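Local coordinates for protein alpha-1,3-glucanase (Streptomyces thermodiastaticus, PDB 7C7D) that probably hydrolyses alpha-1,3-glucosidic bonds in alpha-1,3-glucan, as a thermostable family 87 glycoside hydrolase whose catalytic unit contains a parallel beta-helix, at residues T351-N356 and A378-S383; N345-T350 and R372-D377; G330-G335 and N356-A361; L403-A408 and G431-N436; P305-N310 and H326-L331. One frame throughout, in Å; residues are numbered along the deposited sequence.

All five contacts join successive coils of one parallel beta-helix. Contacts 1, 3, 4 and 5 lie along the same parallel sheet: contact 3 shares Asn356 with contact 1 and Gly330 and Leu331 with contact 5, while contact 4 continues the sheet from the strand that contact 1 reaches. Contact 2 sits at the turn leading into that sheet, its centre about 9 Å from that of contact 1. Where contacts 1, 2 and 4 meet, Asp353, Asp376 and Asp377 gather, and Asp377 OD1 pairs with Asn405 ND2 at 2.8 Å. Contacts 4 and 5 stand about 20 Å apart between centres. The Arg372 side chain of contact 2 lies about 9 Å from the bound calcium ion.

Contact 1: residues T351-N356 and A378-S383; sequences TADGLN and ALAMWS
The chi1 of Asn356 (-165°) turns its amide to lie beside the methyl of Ala380, CG to CB 4.0 Å. Leu379 turns the other way: CG is anti to the carbonyl carbon (chi1 -63°), and CD2 swings back over Leu355 CB at 3.8 Å. Asp353 brings one carboxylate oxygen, OD2, to 3.6 Å from Ala380 CB, so this small methyl is flanked by an acid and an amide. The strands run parallel. Ala378 O receives Leu355 N at 3.1 Å and, more weakly, Gly354 N at 2.9 Å; Ala380 N returns a bond of 2.9 Å to Leu355 O. Gly354 suits its place, since a beta carbon there would run into Ala378 O. Leu355 and Leu379 share the face that packs on Phe393 inside the coil, whereas Asn356 and Ala380 lie on the opposite face with Trp382, whose NE1 is bonded to Lys438 O. Asn356 OD1 and Ala380 O stand 3.4 Å apart, both acceptors, so their meeting adds no bond. The chemistry is therefore divided: one face is hydrocarbon, the other mixes methyl and indole with an amide, the Asp353 carboxylate adjoining, and the main chain alone supplies the hydrogen bonds between the segments.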
# COMPACT_ATOMS: atom_id res chain seq x y z
N THR A 351 6.75 -3.83 -7.43
CA THR A 351 6.07 -3.98 -8.71
C THR A 351 4.78 -4.79 -8.62
O THR A 351 4.03 -4.83 -9.59
CB THR A 351 7.01 -4.57 -9.77
OG1 THR A 351 7.47 -5.85 -9.33
CG2 THR A 351 8.19 -3.64 -10.02
N ALA A 352 4.50 -5.40 -7.47
CA ALA A 352 3.22 -6.04 -7.22
C ALA A 352 2.76 -5.66 -5.81
O ALA A 352 3.02 -4.54 -5.36
CB ALA A 352 3.29 -7.55 -7.44
N ASP A 353 2.05 -6.56 -5.12
CA ASP A 353 1.44 -6.22 -3.84
C ASP A 353 2.49 -5.84 -2.79
O ASP A 353 3.63 -6.31 -2.81
CB ASP A 353 0.68 -7.43 -3.28
CG ASP A 353 -0.60 -7.76 -4.03
OD1 ASP A 353 -0.85 -7.25 -5.14
OD2 ASP A 353 -1.39 -8.56 -3.48
N GLY A 354 2.07 -5.02 -1.83
CA GLY A 354 2.93 -4.78 -0.68
C GLY A 354 3.01 -6.00 0.23
O GLY A 354 4.11 -6.46 0.57
N LEU A 355 1.86 -6.52 0.64
CA LEU A 355 1.78 -7.71 1.46
C LEU A 355 0.53 -8.47 1.05
O LEU A 355 -0.53 -7.86 0.86
CB LEU A 355 1.74 -7.36 2.95
CG LEU A 355 1.48 -8.48 3.96
CD1 LEU A 355 2.15 -8.17 5.30
CD2 LEU A 355 -0.02 -8.73 4.17
N ASN A 356 0.64 -9.79 0.94
CA ASN A 356 -0.49 -10.65 0.65
C ASN A 356 -0.49 -11.82 1.61
O ASN A 356 0.49 -12.56 1.70
CB ASN A 356 -0.41 -11.16 -0.79
CG ASN A 356 -1.72 -11.76 -1.26
OD1 ASN A 356 -2.51 -12.25 -0.46
ND2 ASN A 356 -1.97 -11.70 -2.56
N ALA A 378 -2.32 -3.01 -2.40
CA ALA A 378 -1.26 -2.66 -1.45
C ALA A 378 -1.19 -3.69 -0.33
O ALA A 378 -0.11 -4.22 -0.03
CB ALA A 378 -1.42 -1.24 -0.92
N LEU A 379 -2.33 -3.98 0.29
CA LEU A 379 -2.48 -5.06 1.26
C LEU A 379 -3.61 -5.95 0.79
O LEU A 379 -4.69 -5.46 0.45
CB LEU A 379 -2.83 -4.52 2.65
CG LEU A 379 -1.81 -3.61 3.32
CD1 LEU A 379 -2.36 -3.16 4.68
CD2 LEU A 379 -0.48 -4.33 3.50
N ALA A 380 -3.37 -7.26 0.77
CA ALA A 380 -4.39 -8.19 0.31
C ALA A 380 -4.43 -9.42 1.20
O ALA A 380 -3.42 -9.83 1.79
CB ALA A 380 -4.14 -8.64 -1.14
N MET A 381 -5.62 -10.01 1.28
CA MET A 381 -5.81 -11.35 1.82
C MET A 381 -6.49 -12.17 0.74
O MET A 381 -7.55 -11.78 0.23
CB MET A 381 -6.70 -11.30 3.06
CG MET A 381 -6.13 -10.49 4.20
SD MET A 381 -7.06 -10.79 5.71
CE MET A 381 -6.60 -9.36 6.68
N TRP A 382 -5.88 -13.27 0.36
CA TRP A 382 -6.43 -14.12 -0.69
C TRP A 382 -6.53 -15.53 -0.12
O TRP A 382 -5.51 -16.21 0.03
CB TRP A 382 -5.54 -14.08 -1.93
CG TRP A 382 -6.06 -14.86 -3.09
CD1 TRP A 382 -7.35 -15.24 -3.32
CD2 TRP A 382 -5.29 -15.37 -4.18
NE1 TRP A 382 -7.43 -15.96 -4.50
CE2 TRP A 382 -6.17 -16.05 -5.05
CE3 TRP A 382 -3.93 -15.31 -4.52
CZ2 TRP A 382 -5.74 -16.66 -6.22
CZ3 TRP A 382 -3.51 -15.91 -5.68
CH2 TRP A 382 -4.41 -16.58 -6.52
N SER A 383 -7.75 -15.95 0.21
CA SER A 383 -7.95 -17.19 0.96
C SER A 383 -8.01 -18.40 0.04
O SER A 383 -9.02 -19.09 -0.09
CB SER A 383 -9.18 -17.08 1.85
OG SER A 383 -8.86 -16.33 3.02

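Contact 2: residues N345-T350 and R372-D377; sequences NRILDT and RNQGDD
Asp349 and Asn373 face each other with carboxylate and amide planes turned 76° apart, yet the bond between them is straight: Asn373 ND2 reaches Asp349 OD1 at 2.8 Å with an N-H...O angle of 171°. The oxygen is met on its anti side but somewhat out of the carboxylate plane, while the bond leaves almost in the amide plane. Both groups are tied at their other ends, Asp349 OD2 to Gln325 NE2 and Asn164 N, and Asn373 OD1 to Asn402 ND2. Gln374 approaches Thr350 differently. Its chain bends at chi2 (51°) and folds back, carrying NE2 to 3.1 Å from Thr350 OG1, which lies close to the amide plane. The same NE2 makes a weak bond of 3.2 Å to Ile347 O, across whose side chain the glutamine passes at about a right angle. Thr350 OG1 also bonds Ala352 O. With an alanine in place of Gln374, Thr350 OG1 and Ile347 O would probably both lose this donor. Leu348 CD2 rests on Arg372 CB at 3.8 Å, while the guanidinium travels on to Asp194 and Asn164. Backbone bonds tie the whole turn: Arg372 N to Ile347 O (3.2 Å), Asp349 N to Arg372 O (3.1 Å) and Thr350 N to Asn373 O (3.1 Å). Asp349 and Asn373 both take positive phi, so two turns of the same shape stack coil on coil, as at the corners of the parallel beta-helix of pectate lyase-like proteins.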
# COMPACT_ATOMS: atom_id res chain seq x y z
N ASN A 345 6.52 -0.69 9.66
CA ASN A 345 7.40 -0.85 8.51
C ASN A 345 7.01 0.13 7.42
O ASN A 345 5.90 0.68 7.42
CB ASN A 345 7.32 -2.26 7.93
CG ASN A 345 7.57 -3.33 8.97
OD1 ASN A 345 8.68 -3.46 9.48
ND2 ASN A 345 6.53 -4.09 9.30
N ARG A 346 7.94 0.34 6.49
CA ARG A 346 7.69 1.06 5.25
C ARG A 346 7.86 0.08 4.11
O ARG A 346 8.86 -0.65 4.06
CB ARG A 346 8.69 2.21 5.07
CG ARG A 346 8.98 2.98 6.32
CD ARG A 346 7.77 3.78 6.78
NE ARG A 346 8.01 4.32 8.11
CZ ARG A 346 8.83 5.34 8.36
NH1 ARG A 346 9.45 5.96 7.36
NH2 ARG A 346 9.03 5.74 9.60
N ILE A 347 6.88 0.05 3.21
CA ILE A 347 6.95 -0.78 2.01
C ILE A 347 6.71 0.15 0.83
O ILE A 347 5.60 0.67 0.66
CB ILE A 347 5.93 -1.94 2.05
CG1 ILE A 347 6.15 -2.79 3.30
CG2 ILE A 347 6.06 -2.80 0.79
CD1 ILE A 347 5.06 -3.83 3.56
N LEU A 348 7.75 0.37 0.03
CA LEU A 348 7.74 1.40 -1.00
C LEU A 348 8.20 0.79 -2.31
O LEU A 348 9.14 -0.00 -2.34
CB LEU A 348 8.71 2.53 -0.67
CG LEU A 348 8.60 3.08 0.74
CD1 LEU A 348 9.73 4.03 1.00
CD2 LEU A 348 7.27 3.77 0.89
N ASP A 349 7.58 1.22 -3.40
CA ASP A 349 8.08 0.94 -4.75
C ASP A 349 8.23 -0.57 -4.98
O ASP A 349 9.34 -1.11 -5.13
CB ASP A 349 9.43 1.63 -5.00
CG ASP A 349 9.42 3.12 -4.70
OD1 ASP A 349 8.42 3.80 -5.03
OD2 ASP A 349 10.43 3.61 -4.17
N THR A 350 7.09 -1.25 -5.00
CA THR A 350 7.07 -2.68 -5.30
C THR A 350 6.30 -2.88 -6.60
O THR A 350 5.33 -2.18 -6.86
CB THR A 350 6.46 -3.50 -4.15
OG1 THR A 350 5.12 -3.08 -3.89
CG2 THR A 350 7.28 -3.34 -2.86
N ARG A 372 3.53 2.94 -0.09
CA ARG A 372 3.42 3.86 -1.22
C ARG A 372 3.92 3.16 -2.48
O ARG A 372 4.96 2.51 -2.46
CB ARG A 372 4.26 5.12 -0.98
CG ARG A 372 4.32 6.08 -2.17
CD ARG A 372 5.24 7.26 -1.92
NE ARG A 372 4.64 8.26 -1.02
CZ ARG A 372 5.34 8.97 -0.14
NH1 ARG A 372 6.64 8.77 -0.01
NH2 ARG A 372 4.73 9.86 0.64
N ASN A 373 3.18 3.33 -3.58
CA ASN A 373 3.66 2.92 -4.91
C ASN A 373 3.82 1.40 -5.03
O ASN A 373 4.86 0.90 -5.47
CB ASN A 373 4.94 3.66 -5.32
CG ASN A 373 5.27 3.51 -6.80
OD1 ASN A 373 4.39 3.31 -7.64
ND2 ASN A 373 6.56 3.62 -7.11
N GLN A 374 2.78 0.67 -4.63
CA GLN A 374 2.67 -0.74 -4.94
C GLN A 374 2.13 -0.90 -6.36
O GLN A 374 1.46 -0.01 -6.88
CB GLN A 374 1.72 -1.43 -3.95
CG GLN A 374 2.37 -1.78 -2.62
CD GLN A 374 3.10 -0.62 -1.98
OE1 GLN A 374 2.48 0.33 -1.48
NE2 GLN A 374 4.43 -0.67 -1.99
N GLY A 375 2.45 -2.03 -6.99
CA GLY A 375 2.03 -2.28 -8.35
C GLY A 375 0.74 -3.06 -8.50
O GLY A 375 0.39 -3.47 -9.61
N ASP A 376 0.03 -3.30 -7.41
CA ASP A 376 -1.21 -4.04 -7.36
C ASP A 376 -1.74 -3.80 -5.95
O ASP A 376 -1.26 -2.88 -5.29
CB ASP A 376 -0.92 -5.52 -7.63
CG ASP A 376 -2.10 -6.27 -8.23
OD1 ASP A 376 -3.20 -6.21 -7.66
OD2 ASP A 376 -1.91 -6.93 -9.28
N ASP A 377 -2.68 -4.60 -5.47
CA ASP A 377 -3.27 -4.43 -4.14
C ASP A 377 -2.18 -4.12 -3.12
O ASP A 377 -1.24 -4.89 -2.96
CB ASP A 377 -3.95 -5.73 -3.72
CG ASP A 377 -5.18 -6.07 -4.54
OD1 ASP A 377 -5.92 -5.16 -4.94
OD2 ASP A 377 -5.40 -7.28 -4.74

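Contact 3: residues G330-G335 and N356-A361; sequences GLWLTG and NLNGTA
Leu333 and Leu357 lie side by side and point the same way, CD1 to CD2 3.6 Å, in the tight half of this contact. There the parallel strands are joined by two nearly straight bonds, Asn356 N to Leu331 O and Leu333 N to Asn356 O, each 2.9 Å, then by a short but more bent one, Asn358 N to Leu333 O at 2.8 Å. On the opposite face, with chi1 at -175°, the indole of Trp332 lies alongside the strand, its CD1 obliquely 4.3 Å from Asn356 CB. One ring face carries the methyl CG2 of Thr334, offset toward the rim. A serine replacing Trp332 would probably uncover the Thr334 methyl and remove the indole flank of Asn356 CB. Beyond Asn358, the centre of an inverse gamma turn, the chains part and water enters. One water lies within hydrogen-bonding distance of both Leu333 O and Gly359 O; another takes the N-H of Gly335 at 2.9 Å, donates to Asn358 O at 2.8 Å and also bonds Thr360 OG1. Thr360 still leans CB on Gly335 O, 3.4 Å. The chemistry thus passes from direct amide bonding over a leucine interior to solvent-mediated bonding of backbone groups.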
# COMPACT_ATOMS: atom_id res chain seq x y z
N GLY A 330 6.41 -7.26 -1.20
CA GLY A 330 7.10 -7.14 0.07
C GLY A 330 7.06 -8.42 0.87
O GLY A 330 8.10 -9.03 1.15
N LEU A 331 5.87 -8.87 1.24
CA LEU A 331 5.69 -10.12 1.98
C LEU A 331 4.59 -10.92 1.31
O LEU A 331 3.42 -10.53 1.34
CB LEU A 331 5.36 -9.87 3.45
CG LEU A 331 6.41 -9.15 4.30
CD1 LEU A 331 6.25 -7.63 4.24
CD2 LEU A 331 6.35 -9.62 5.75
N TRP A 332 4.98 -12.01 0.67
CA TRP A 332 4.05 -12.95 0.08
C TRP A 332 4.00 -14.12 1.05
O TRP A 332 4.93 -14.93 1.11
CB TRP A 332 4.55 -13.37 -1.30
CG TRP A 332 3.58 -14.23 -1.99
CD1 TRP A 332 2.44 -13.82 -2.62
CD2 TRP A 332 3.62 -15.65 -2.10
NE1 TRP A 332 1.78 -14.90 -3.13
CE2 TRP A 332 2.49 -16.04 -2.83
CE3 TRP A 332 4.52 -16.63 -1.67
CZ2 TRP A 332 2.22 -17.37 -3.14
CZ3 TRP A 332 4.26 -17.95 -1.98
CH2 TRP A 332 3.11 -18.31 -2.71
N LEU A 333 2.94 -14.19 1.85
CA LEU A 333 2.88 -15.07 3.01
C LEU A 333 1.93 -16.23 2.75
O LEU A 333 0.79 -16.02 2.33
CB LEU A 333 2.47 -14.29 4.26
CG LEU A 333 3.51 -13.25 4.69
CD1 LEU A 333 2.90 -12.18 5.60
CD2 LEU A 333 4.70 -13.92 5.38
N THR A 334 2.41 -17.44 3.02
CA THR A 334 1.62 -18.65 2.86
C THR A 334 1.94 -19.58 4.01
O THR A 334 2.95 -19.42 4.70
CB THR A 334 1.99 -19.39 1.57
OG1 THR A 334 3.39 -19.72 1.59
CG2 THR A 334 1.70 -18.53 0.35
N GLY A 335 1.09 -20.58 4.21
CA GLY A 335 1.38 -21.59 5.20
C GLY A 335 1.23 -21.05 6.61
O GLY A 335 0.40 -20.17 6.89
N ASN A 356 0.64 -9.79 0.94
CA ASN A 356 -0.49 -10.65 0.65
C ASN A 356 -0.49 -11.82 1.61
O ASN A 356 0.49 -12.56 1.70
CB ASN A 356 -0.41 -11.16 -0.79
CG ASN A 356 -1.72 -11.76 -1.26
OD1 ASN A 356 -2.51 -12.25 -0.46
ND2 ASN A 356 -1.97 -11.70 -2.56
N LEU A 357 -1.60 -11.99 2.34
CA LEU A 357 -1.81 -13.19 3.14
C LEU A 357 -2.49 -14.19 2.21
O LEU A 357 -3.71 -14.23 2.08
CB LEU A 357 -2.66 -12.90 4.37
CG LEU A 357 -2.13 -11.83 5.32
CD1 LEU A 357 -3.04 -11.72 6.54
CD2 LEU A 357 -0.71 -12.14 5.75
N ASN A 358 -1.68 -15.00 1.54
CA ASN A 358 -2.19 -15.93 0.53
C ASN A 358 -2.49 -17.29 1.16
O ASN A 358 -1.85 -18.31 0.91
CB ASN A 358 -1.22 -16.05 -0.64
CG ASN A 358 -1.81 -16.80 -1.82
OD1 ASN A 358 -3.02 -16.97 -1.92
ND2 ASN A 358 -0.95 -17.25 -2.72
N GLY A 359 -3.52 -17.29 2.00
CA GLY A 359 -4.07 -18.50 2.58
C GLY A 359 -3.42 -18.89 3.89
O GLY A 359 -2.26 -18.59 4.16
N THR A 360 -4.21 -19.56 4.73
CA THR A 360 -3.75 -20.25 5.93
C THR A 360 -3.35 -19.31 7.06
O THR A 360 -2.93 -19.79 8.12
CB THR A 360 -2.60 -21.24 5.63
OG1 THR A 360 -2.84 -21.88 4.37
CG2 THR A 360 -2.46 -22.31 6.71
N ALA A 361 -3.48 -18.00 6.89
CA ALA A 361 -3.03 -17.06 7.91
C ALA A 361 -4.01 -17.07 9.08
O ALA A 361 -5.22 -16.98 8.88
CB ALA A 361 -2.94 -15.65 7.32
O HOH W 1 -1.11 -16.17 4.43
O HOH W 2 -0.00 -17.53 6.54
O HOH W 3 -1.04 -20.67 2.24

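Contact 4: residues L403-A408 and G431-N436; sequences LANGIA and GIAISN
Ile407 and Ile432 meet as paired residues of two parallel strands, and main-chain hydrogen bonds set their register. Ile407 N donates a hydrogen bond to Gly431 O at 3.0 Å, and Ile407 O receives Ala433 N at 2.9 Å with an N-H...O angle of 164°. Weaker CA-H...O contacts add to these: Ile432 CA approaches the same Ile407 O at 3.3 Å, and Ala408 CA approaches Ala433 O at 3.5 Å. Apolar contact is modest. The two isoleucines hold matching torsions, CG1 anti to the carbonyl carbon in both (chi1 -68° and -67°), so equivalent branches repeat from coil to coil; Ile407 CB and Ile432 CG1 come no closer than 4.3 Å. Polar side chains enter through Asn405, which reaches across to set OD1 3.5 Å from the methyl of Ala433. That oxygen is bonded to Ser430 N and Arg475 NH1, and ND2 to Asp377 OD1, so both ends of the amide are held and its rotation is fixed. Steric fit appears at Gly406, where a beta carbon would collide with Gly431 O. Strand 407-410 lies between strands 379-382 and 432-435 in the parallel sheet, with strand 474-477 next beyond. Ile407 and Ile432 turn inward onto Ile422 of strand 415-423, and Ile432 also touches Leu457 of strand 449-458.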
# COMPACT_ATOMS: atom_id res chain seq x y z
N LEU A 403 -2.49 0.03 -9.65
CA LEU A 403 -3.70 -0.58 -10.17
C LEU A 403 -4.29 -1.40 -9.03
O LEU A 403 -3.61 -1.69 -8.04
CB LEU A 403 -3.40 -1.43 -11.42
CG LEU A 403 -2.37 -2.54 -11.31
CD1 LEU A 403 -3.02 -3.86 -10.94
CD2 LEU A 403 -1.57 -2.68 -12.61
N ALA A 404 -5.56 -1.76 -9.17
CA ALA A 404 -6.26 -2.54 -8.16
C ALA A 404 -6.43 -1.75 -6.86
O ALA A 404 -6.54 -0.52 -6.87
CB ALA A 404 -5.63 -3.92 -7.96
N ASN A 405 -6.51 -2.44 -5.73
CA ASN A 405 -7.13 -1.86 -4.55
C ASN A 405 -6.11 -1.36 -3.53
O ASN A 405 -4.95 -1.77 -3.52
CB ASN A 405 -8.02 -2.92 -3.89
CG ASN A 405 -8.99 -3.53 -4.87
OD1 ASN A 405 -9.99 -2.92 -5.23
ND2 ASN A 405 -8.70 -4.74 -5.33
N GLY A 406 -6.57 -0.48 -2.64
CA GLY A 406 -5.77 -0.16 -1.47
C GLY A 406 -5.67 -1.36 -0.54
O GLY A 406 -4.58 -1.83 -0.23
N ILE A 407 -6.82 -1.86 -0.11
CA ILE A 407 -6.94 -3.10 0.64
C ILE A 407 -7.95 -3.99 -0.05
O ILE A 407 -9.06 -3.54 -0.37
CB ILE A 407 -7.37 -2.85 2.10
CG1 ILE A 407 -6.24 -2.14 2.86
CG2 ILE A 407 -7.78 -4.16 2.77
CD1 ILE A 407 -6.56 -1.78 4.30
N ALA A 408 -7.58 -5.25 -0.29
CA ALA A 408 -8.48 -6.22 -0.90
C ALA A 408 -8.56 -7.45 -0.02
O ALA A 408 -7.53 -8.06 0.31
CB ALA A 408 -7.99 -6.63 -2.29
N GLY A 431 -10.76 1.78 -3.03
CA GLY A 431 -10.01 1.98 -1.80
C GLY A 431 -9.97 0.71 -0.96
O GLY A 431 -8.90 0.24 -0.57
N ILE A 432 -11.14 0.15 -0.67
CA ILE A 432 -11.29 -1.14 -0.00
C ILE A 432 -12.22 -2.01 -0.84
O ILE A 432 -13.30 -1.55 -1.25
CB ILE A 432 -11.86 -0.99 1.42
CG1 ILE A 432 -10.86 -0.27 2.33
CG2 ILE A 432 -12.24 -2.35 2.01
CD1 ILE A 432 -11.42 0.15 3.69
N ALA A 433 -11.83 -3.26 -1.06
CA ALA A 433 -12.68 -4.26 -1.70
C ALA A 433 -12.87 -5.44 -0.76
O ALA A 433 -11.89 -6.01 -0.27
CB ALA A 433 -12.06 -4.73 -3.01
N ILE A 434 -14.13 -5.79 -0.50
CA ILE A 434 -14.50 -6.99 0.25
C ILE A 434 -15.15 -7.91 -0.77
O ILE A 434 -16.22 -7.58 -1.30
CB ILE A 434 -15.47 -6.65 1.40
CG1 ILE A 434 -14.90 -5.55 2.32
CG2 ILE A 434 -15.86 -7.93 2.18
CD1 ILE A 434 -13.56 -5.89 2.96
N SER A 435 -14.50 -9.03 -1.10
CA SER A 435 -14.79 -9.68 -2.37
C SER A 435 -14.82 -11.20 -2.27
O SER A 435 -14.04 -11.82 -1.53
CB SER A 435 -13.73 -9.27 -3.38
OG SER A 435 -13.95 -9.94 -4.61
N ASN A 436 -15.70 -11.79 -3.08
CA ASN A 436 -15.74 -13.23 -3.33
C ASN A 436 -15.20 -13.59 -4.72
O ASN A 436 -15.58 -14.61 -5.30
CB ASN A 436 -17.15 -13.79 -3.13
CG ASN A 436 -17.42 -14.17 -1.68
OD1 ASN A 436 -16.49 -14.42 -0.91
ND2 ASN A 436 -18.70 -14.24 -1.31

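Contact 5: residues P305-N310 and H326-L331; sequences PDNFVN and HVKVGL
Val309 and Leu331 pair in parallel with CA atoms 4.7 Å apart, after a run of bonds from Lys328 N to Asp306 O (2.8 Å), Phe308 N to Val329 O (weak) and Val309 N to Gly330 O (3.0 Å). Asn307 keeps CG beside its own backbone N (chi1 -58°), and the amide lies alongside Val329, where OD1 accepts Val329 N at 2.9 Å. The donor comes from above the carbonyl plane, 44° out of it. The other end of the amide is held as well: ND2 bonds Asn310 OD1 almost within its own plane, and also a water that Lys328 NZ grips at 2.9 Å. That ammonium is further bound to the carbonyls of Ser304 and Val301, which hold the lysine's end in place. The Phe308 ring is met from several directions: Val309 CG2 stands 3.6 Å above its centre, Leu331 CD1 lies at the edge in the ring plane, and Gly330 O comes near the edge, 3.3 Å from CD2. Strand 309-311 is flanked in the sheet by strands 277-279 and 331-333. Phe308 reaches across the coil to Val293 of strand 292-294, while Asn307 and Asn310 touch Trp332 of strand 331-333.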
# COMPACT_ATOMS: atom_id res chain seq x y z
N PRO A 305 9.90 -15.51 -7.37
CA PRO A 305 9.71 -15.05 -5.98
C PRO A 305 10.65 -13.91 -5.62
O PRO A 305 11.46 -14.01 -4.70
CB PRO A 305 10.02 -16.32 -5.18
CG PRO A 305 11.08 -17.00 -6.00
CD PRO A 305 10.67 -16.77 -7.43
N ASP A 306 10.53 -12.79 -6.34
CA ASP A 306 11.47 -11.68 -6.23
C ASP A 306 11.09 -10.76 -5.07
O ASP A 306 10.90 -9.55 -5.23
CB ASP A 306 11.52 -10.87 -7.52
CG ASP A 306 11.80 -11.72 -8.73
OD1 ASP A 306 12.58 -12.70 -8.62
OD2 ASP A 306 11.26 -11.38 -9.81
N ASN A 307 11.02 -11.35 -3.88
CA ASN A 307 10.31 -10.76 -2.76
C ASN A 307 11.23 -10.60 -1.55
O ASN A 307 12.31 -11.20 -1.48
CB ASN A 307 9.13 -11.67 -2.40
CG ASN A 307 8.18 -11.86 -3.57
OD1 ASN A 307 8.09 -10.99 -4.43
ND2 ASN A 307 7.47 -12.98 -3.60
N PHE A 308 10.80 -9.78 -0.59
CA PHE A 308 11.51 -9.69 0.68
C PHE A 308 11.26 -10.95 1.52
O PHE A 308 12.21 -11.64 1.92
CB PHE A 308 11.15 -8.38 1.39
CG PHE A 308 11.23 -8.40 2.90
CD1 PHE A 308 12.43 -8.69 3.57
CD2 PHE A 308 10.11 -8.11 3.66
CE1 PHE A 308 12.49 -8.69 4.96
CE2 PHE A 308 10.17 -8.10 5.05
CZ PHE A 308 11.35 -8.38 5.71
N VAL A 309 10.00 -11.29 1.76
CA VAL A 309 9.64 -12.56 2.40
C VAL A 309 8.72 -13.32 1.47
O VAL A 309 7.74 -12.77 0.96
CB VAL A 309 8.96 -12.34 3.77
CG1 VAL A 309 8.43 -13.67 4.31
CG2 VAL A 309 9.95 -11.73 4.74
N ASN A 310 9.04 -14.59 1.24
CA ASN A 310 8.24 -15.48 0.41
C ASN A 310 8.00 -16.75 1.20
O ASN A 310 8.93 -17.52 1.43
CB ASN A 310 8.99 -15.79 -0.88
CG ASN A 310 8.10 -16.38 -1.94
OD1 ASN A 310 7.31 -15.67 -2.55
ND2 ASN A 310 8.23 -17.68 -2.17
N HIS A 326 11.78 -1.81 -3.68
CA HIS A 326 12.34 -2.30 -4.95
C HIS A 326 12.37 -3.82 -5.01
O HIS A 326 13.35 -4.43 -5.45
CB HIS A 326 13.71 -1.70 -5.26
CG HIS A 326 13.69 -0.22 -5.49
ND1 HIS A 326 14.80 0.58 -5.30
CD2 HIS A 326 12.69 0.61 -5.87
CE1 HIS A 326 14.48 1.84 -5.56
NE2 HIS A 326 13.20 1.88 -5.91
N VAL A 327 11.28 -4.44 -4.56
CA VAL A 327 11.04 -5.87 -4.73
C VAL A 327 9.74 -6.03 -5.51
O VAL A 327 9.10 -5.04 -5.88
CB VAL A 327 11.02 -6.61 -3.38
CG1 VAL A 327 12.40 -6.56 -2.74
CG2 VAL A 327 9.99 -6.01 -2.41
N LYS A 328 9.35 -7.28 -5.78
CA LYS A 328 8.07 -7.52 -6.44
C LYS A 328 6.94 -7.44 -5.43
O LYS A 328 6.10 -6.54 -5.48
CB LYS A 328 8.09 -8.86 -7.18
CG LYS A 328 6.81 -9.11 -7.98
CD LYS A 328 6.75 -10.49 -8.59
CE LYS A 328 6.55 -11.55 -7.53
NZ LYS A 328 6.12 -12.85 -8.14
N VAL A 329 6.91 -8.38 -4.49
CA VAL A 329 6.01 -8.34 -3.34
C VAL A 329 6.86 -8.14 -2.09
O VAL A 329 7.92 -8.76 -1.94
CB VAL A 329 5.17 -9.63 -3.23
CG1 VAL A 329 4.28 -9.60 -1.98
CG2 VAL A 329 4.33 -9.81 -4.47
N GLY A 330 6.41 -7.26 -1.20
CA GLY A 330 7.10 -7.14 0.07
C GLY A 330 7.06 -8.42 0.87
O GLY A 330 8.10 -9.03 1.15
N LEU A 331 5.87 -8.87 1.24
CA LEU A 331 5.69 -10.12 1.98
C LEU A 331 4.59 -10.92 1.31
O LEU A 331 3.42 -10.53 1.34
CB LEU A 331 5.36 -9.87 3.45
CG LEU A 331 6.41 -9.15 4.30
CD1 LEU A 331 6.25 -7.63 4.24
CD2 LEU A 331 6.35 -9.62 5.75
O HOH W 4 5.41 -13.98 -5.55